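Long-range contacts in regulator of G-protein signalling 3 isoform 1 (Homo sapiens, PDB 2F5Y), which belongs to the regulators of G-protein signalling and carries a PDZ domain, which probably binds the C-terminal tails of partner proteins: residues I7-R11 against I68-E74; A40-Q44 against L77-R81. All coordinates share one frame; numbering follows the deposited sequence.

Contact 1: I7-R11 against I68-E74; sequences ITIPR and IRSCPSE. With SO4 (sulfate ion), chain D.
Arg11, just past the end of strand 3-10, reaches across to the turn that follows helix 61-69, and its N, CB, CD, NE and NH1 each come close to a backbone carbonyl. Its own backbone N begins the series with a short, almost straight hydrogen bond to Ser73 O (2.7 Å, 176° at the hydrogen). CB lies 3.4 Å from that same Ser73 O. The chain then runs out alongside the turn until CD passes 3.3 Å from Pro72 O. A bend at chi3 (-79°) turns the guanidinium toward Cys71, whose O is gripped side-on by two nitrogens. NE donates to Cys71 O at 3.1 Å and NH1 donates to it at 3.0 Å. The oxygen sits at the guanidinium edge, only 8° out of plane as seen from NE. NH1 also lies 3.0 Å from Arg69 O, approached obliquely. The side chain of Arg11 and that of Ile68 both touch Phe16.

At the other end, Pro10 and Glu74 form a non-hydrogen-bonded antiparallel pair, with Pro10 CA resting against Ser73 O. Glu74 CG stands between its backbone N and carbonyl carbon, and from there the extended side chain crosses Thr8, bringing OE1 to 3.4 Å from Thr8 CG2. The CB of Arg69 is directed away from residues 7-11, and its NH2 makes a weak hydrogen bond to a sulfate, probably from the crystallisation liquor.

The principle illustrated is that one arginine can hold an irregular turn by polar contacts made to main-chain oxygens. Two bonds on Cys71 O fix the guanidinium's rotation, and a cation close to the C-terminal end of helix 61-69 would probably be favoured by the helix dipole.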
loop_
_atom_site.group_PDB
_atom_site.type_symbol
_atom_site.label_atom_id
_atom_site.label_comp_id
_atom_site.label_asym_id
_atom_site.label_seq_id
_atom_site.Cartn_x
_atom_site.Cartn_y
_atom_site.Cartn_z
ATOM N N ILE A 7 -7.724 -2.440 1.707
ATOM C CA ILE A 7 -6.872 -3.614 1.881
ATOM C C ILE A 7 -6.182 -3.511 3.244
ATOM O O ILE A 7 -5.483 -2.522 3.510
ATOM C CB ILE A 7 -5.775 -3.663 0.789
ATOM C CG1 ILE A 7 -6.383 -3.595 -0.620
ATOM C CG2 ILE A 7 -4.889 -4.923 0.943
ATOM C CD1 ILE A 7 -7.269 -4.764 -0.987
ATOM N N THR A 8 -6.369 -4.531 4.090
ATOM C CA THR A 8 -5.829 -4.545 5.466
ATOM C C THR A 8 -4.670 -5.543 5.536
ATOM O O THR A 8 -4.858 -6.739 5.361
ATOM C CB THR A 8 -6.913 -4.937 6.532
ATOM O OG1 THR A 8 -7.982 -3.976 6.530
ATOM C CG2 THR A 8 -6.319 -4.987 7.930
ATOM N N ILE A 9 -3.470 -5.043 5.795
ATOM C CA ILE A 9 -2.282 -5.871 5.753
ATOM C C ILE A 9 -1.618 -5.847 7.100
ATOM O O ILE A 9 -1.041 -4.833 7.470
ATOM C CB ILE A 9 -1.264 -5.363 4.746
ATOM C CG1 ILE A 9 -1.939 -5.048 3.412
ATOM C CG2 ILE A 9 -0.128 -6.397 4.598
ATOM C CD1 ILE A 9 -1.095 -4.170 2.499
ATOM N N PRO A 10 -1.702 -6.957 7.844
ATOM C CA PRO A 10 -0.903 -7.082 9.068
ATOM C C PRO A 10 0.581 -7.209 8.734
ATOM O O PRO A 10 0.940 -7.721 7.677
ATOM C CB PRO A 10 -1.439 -8.356 9.738
ATOM C CG PRO A 10 -2.719 -8.694 9.002
ATOM C CD PRO A 10 -2.554 -8.132 7.612
ATOM N N ARG A 11 1.418 -6.701 9.624
ATOM C CA ARG A 11 2.854 -6.765 9.478
ATOM C C ARG A 11 3.318 -8.224 9.557
ATOM O O ARG A 11 2.901 -8.971 10.445
ATOM C CB ARG A 11 3.498 -5.914 10.580
ATOM C CG ARG A 11 4.991 -5.972 10.661
ATOM C CD ARG A 11 5.501 -5.000 11.696
ATOM N NE ARG A 11 5.525 -3.627 11.200
ATOM C CZ ARG A 11 6.474 -3.132 10.411
ATOM N NH1 ARG A 11 6.415 -1.864 10.014
ATOM N NH2 ARG A 11 7.476 -3.897 10.002
ATOM N N ILE A 68 4.835 3.822 6.055
ATOM C CA ILE A 68 4.464 2.422 6.042
ATOM C C ILE A 68 5.369 1.647 6.987
ATOM O O ILE A 68 4.879 0.914 7.828
ATOM C CB ILE A 68 4.542 1.817 4.618
ATOM C CG1 ILE A 68 3.366 2.326 3.790
ATOM C CG2 ILE A 68 4.514 0.282 4.667
ATOM C CD1 ILE A 68 3.392 1.918 2.312
ATOM N N ARG A 69 6.681 1.839 6.872
ATOM C CA ARG A 69 7.628 1.105 7.701
ATOM C C ARG A 69 7.527 1.425 9.184
ATOM O O ARG A 69 8.033 0.675 10.001
ATOM C CB ARG A 69 9.053 1.339 7.224
ATOM C CG ARG A 69 9.338 0.700 5.886
ATOM C CD ARG A 69 10.727 1.040 5.420
ATOM N NE ARG A 69 11.738 0.506 6.332
ATOM C CZ ARG A 69 13.025 0.840 6.313
ATOM N NH1 ARG A 69 13.844 0.300 7.192
ATOM N NH2 ARG A 69 13.500 1.703 5.418
ATOM N N SER A 70 6.872 2.532 9.520
ATOM C CA SER A 70 6.708 2.976 10.905
ATOM C C SER A 70 5.402 2.550 11.548
ATOM O O SER A 70 5.162 2.899 12.695
ATOM C CB SER A 70 6.779 4.505 10.967
ATOM O OG SER A 70 7.972 4.977 10.370
ATOM N N CYS A 71 4.542 1.830 10.831
ATOM C CA CYS A 71 3.301 1.335 11.431
ATOM C C CYS A 71 3.562 0.050 12.215
ATOM O O CYS A 71 4.183 -0.855 11.699
ATOM C CB CYS A 71 2.237 1.084 10.365
ATOM S SG CYS A 71 1.733 2.593 9.546
ATOM N N PRO A 72 3.088 -0.024 13.467
ATOM C CA PRO A 72 3.428 -1.168 14.305
ATOM C C PRO A 72 2.867 -2.530 13.896
ATOM O O PRO A 72 3.610 -3.517 13.889
ATOM C CB PRO A 72 2.875 -0.782 15.683
ATOM C CG PRO A 72 2.529 0.666 15.606
ATOM C CD PRO A 72 2.264 0.970 14.186
ATOM N N SER A 73 1.579 -2.602 13.587
ATOM C CA SER A 73 0.888 -3.889 13.586
ATOM C C SER A 73 0.260 -4.229 12.247
ATOM O O SER A 73 0.354 -5.365 11.769
ATOM C CB SER A 73 -0.174 -3.883 14.691
ATOM O OG SER A 73 0.404 -3.545 15.949
ATOM N N GLU A 74 -0.392 -3.238 11.654
ATOM C CA GLU A 74 -0.994 -3.393 10.342
ATOM C C GLU A 74 -1.258 -2.052 9.689
ATOM O O GLU A 74 -1.442 -1.034 10.371
ATOM C CB GLU A 74 -2.319 -4.156 10.445
ATOM C CG GLU A 74 -3.480 -3.346 10.991
ATOM C CD GLU A 74 -4.766 -4.154 11.070
ATOM O OE1 GLU A 74 -4.697 -5.390 10.924
ATOM O OE2 GLU A 74 -5.842 -3.551 11.283
HETATM S S SO4 D . 12.231 5.276 4.593
HETATM O O1 SO4 D . 13.626 4.874 4.428
HETATM O O2 SO4 D . 11.930 6.388 3.686
HETATM O O3 SO4 D . 11.381 4.137 4.258
HETATM O O4 SO4 D . 12.003 5.681 5.981
#

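Contact 2: A40-Q44 against L77-R81; sequences AGLQQ and LLVWR
Gly41 O receives a hydrogen bond from Arg81 NH2 (3.0 Å), with the oxygen tilted out of the guanidinium plane. Gly41 is the residue at which helix 36-40 ends, in a Schellman motif, with a positive phi (114°). Leu42 comes next and supplies the apolar part. With CG anti to the backbone N (chi1 -156°), CD1 is carried to strand 74-81, 3.9 Å from Leu77 CD1 and 4.1 Å from Val79 CG1. Gln43 then lays its amide flat over one face of the Arg81 guanidinium: the planes are 2° apart, and Gln43 CD lies 3.7 Å above the plane of the Arg81 group, over its centre. Although the two side chains cross at about a right angle, their flat ends lie parallel and stack. Asp46 ties both partners together, with a salt bridge to Arg81 NH2 and a hydrogen bond from Gln43 N; it probably helps stabilise the buried cation.

The loop thus covers one face of strand 74-81 as it leads from helix 36-40 to strand 47-51. Phe18 of strand 18-21 touches Leu42 and Leu77, while Ile7 and Arg5 of strand 3-10 lie against Arg81.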
loop_
_atom_site.group_PDB
_atom_site.type_symbol
_atom_site.label_atom_id
_atom_site.label_comp_id
_atom_site.label_asym_id
_atom_site.label_seq_id
_atom_site.Cartn_x
_atom_site.Cartn_y
_atom_site.Cartn_z
ATOM N N ALA A 40 -3.459 -10.503 1.479
ATOM C CA ALA A 40 -4.417 -9.444 1.825
ATOM C C ALA A 40 -5.256 -8.975 0.623
ATOM O O ALA A 40 -6.383 -8.497 0.807
ATOM C CB ALA A 40 -3.689 -8.229 2.456
ATOM N N GLY A 41 -4.702 -9.079 -0.589
ATOM C CA GLY A 41 -5.406 -8.662 -1.813
ATOM C C GLY A 41 -4.820 -7.457 -2.565
ATOM O O GLY A 41 -5.337 -7.069 -3.603
ATOM N N LEU A 42 -3.733 -6.865 -2.076
ATOM C CA LEU A 42 -3.054 -5.808 -2.832
ATOM C C LEU A 42 -2.554 -6.362 -4.170
ATOM O O LEU A 42 -2.270 -7.547 -4.293
ATOM C CB LEU A 42 -1.879 -5.258 -2.027
ATOM C CG LEU A 42 -1.373 -3.851 -2.324
ATOM C CD1 LEU A 42 -2.417 -2.825 -1.954
ATOM C CD2 LEU A 42 -0.086 -3.612 -1.567
ATOM N N GLN A 43 -2.487 -5.514 -5.181
ATOM C CA GLN A 43 -1.963 -5.932 -6.464
ATOM C C GLN A 43 -1.312 -4.763 -7.170
ATOM O O GLN A 43 -1.574 -3.607 -6.856
ATOM C CB GLN A 43 -3.057 -6.561 -7.333
ATOM C CG GLN A 43 -4.149 -5.615 -7.760
ATOM C CD GLN A 43 -5.245 -6.324 -8.519
ATOM O OE1 GLN A 43 -5.704 -7.381 -8.105
ATOM N NE2 GLN A 43 -5.673 -5.740 -9.638
ATOM N N GLN A 44 -0.447 -5.090 -8.122
ATOM C CA GLN A 44 0.286 -4.086 -8.864
ATOM C C GLN A 44 -0.674 -3.158 -9.607
ATOM O O GLN A 44 -1.775 -3.574 -9.976
ATOM C CB GLN A 44 1.267 -4.756 -9.826
ATOM C CG GLN A 44 0.618 -5.517 -10.947
ATOM C CD GLN A 44 1.601 -6.431 -11.661
ATOM O OE1 GLN A 44 2.112 -7.393 -11.079
ATOM N NE2 GLN A 44 1.865 -6.136 -12.931
ATOM N N LEU A 77 -4.887 0.217 3.727
ATOM C CA LEU A 77 -4.735 1.090 2.573
ATOM C C LEU A 77 -6.040 1.135 1.833
ATOM O O LEU A 77 -6.657 0.102 1.614
ATOM C CB LEU A 77 -3.698 0.546 1.606
ATOM C CG LEU A 77 -2.269 0.355 2.069
ATOM C CD1 LEU A 77 -1.475 -0.264 0.887
ATOM C CD2 LEU A 77 -1.671 1.693 2.530
ATOM N N LEU A 78 -6.466 2.333 1.454
ATOM C CA LEU A 78 -7.526 2.461 0.493
ATOM C C LEU A 78 -6.871 2.692 -0.871
ATOM O O LEU A 78 -6.113 3.637 -1.053
ATOM C CB LEU A 78 -8.455 3.608 0.853
ATOM C CG LEU A 78 -9.671 3.646 -0.062
ATOM C CD1 LEU A 78 -10.662 2.574 0.361
ATOM C CD2 LEU A 78 -10.277 5.016 -0.033
ATOM N N VAL A 79 -7.165 1.814 -1.821
ATOM C CA VAL A 79 -6.609 1.923 -3.156
ATOM C C VAL A 79 -7.673 2.081 -4.224
ATOM O O VAL A 79 -8.829 1.723 -4.044
ATOM C CB VAL A 79 -5.722 0.720 -3.512
ATOM C CG1 VAL A 79 -4.598 0.603 -2.486
ATOM C CG2 VAL A 79 -6.538 -0.550 -3.591
ATOM N N TRP A 80 -7.221 2.626 -5.343
ATOM C CA TRP A 80 -8.006 2.824 -6.538
ATOM C C TRP A 80 -7.400 1.903 -7.584
ATOM O O TRP A 80 -6.191 1.978 -7.843
ATOM C CB TRP A 80 -7.852 4.292 -6.946
ATOM C CG TRP A 80 -8.898 4.853 -7.831
ATOM C CD1 TRP A 80 -10.255 4.740 -7.691
ATOM C CD2 TRP A 80 -8.677 5.668 -8.989
ATOM N NE1 TRP A 80 -10.889 5.421 -8.708
ATOM C CE2 TRP A 80 -9.945 6.004 -9.514
ATOM C CE3 TRP A 80 -7.525 6.139 -9.639
ATOM C CZ2 TRP A 80 -10.095 6.802 -10.658
ATOM C CZ3 TRP A 80 -7.669 6.931 -10.772
ATOM C CH2 TRP A 80 -8.947 7.248 -11.276
ATOM N N ARG A 81 -8.208 1.021 -8.165
ATOM C CA ARG A 81 -7.708 0.093 -9.196
ATOM C C ARG A 81 -8.645 -0.077 -10.377
ATOM O O ARG A 81 -9.851 0.119 -10.267
ATOM C CB ARG A 81 -7.394 -1.296 -8.601
ATOM C CG ARG A 81 -8.593 -2.186 -8.314
ATOM C CD ARG A 81 -8.230 -3.630 -7.865
ATOM N NE ARG A 81 -7.335 -3.680 -6.700
ATOM C CZ ARG A 81 -7.305 -4.648 -5.774
ATOM N NH1 ARG A 81 -8.135 -5.687 -5.799
ATOM N NH2 ARG A 81 -6.426 -4.562 -4.790
#

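In the fold
Contacts 1 and 2 lie with their centres about 14 Å apart, and both draw on the antiparallel sheet in which strands 3-10 and 74-81 are neighbours. Their segments alternate along the chain: 7-11, 40-44, 68-74, then 77-81. They also meet directly. Ile7 N probably hydrogen-bonds to Leu77 O (2.8 Å), and Ile9 CG1 packs 3.8 Å from Ala40 CB. Contact 1 joins the chain just beyond helix 61-69 to the outer strand at the surface, whereas contact 2 sets the loop after helix 36-40 on the buried side of the sheet. Together they fasten the segments that follow the two helices to one pair of strands, in a PDZ domain whose peptide groove, as in relatives, probably runs between helix 61-69 and strand 18-21.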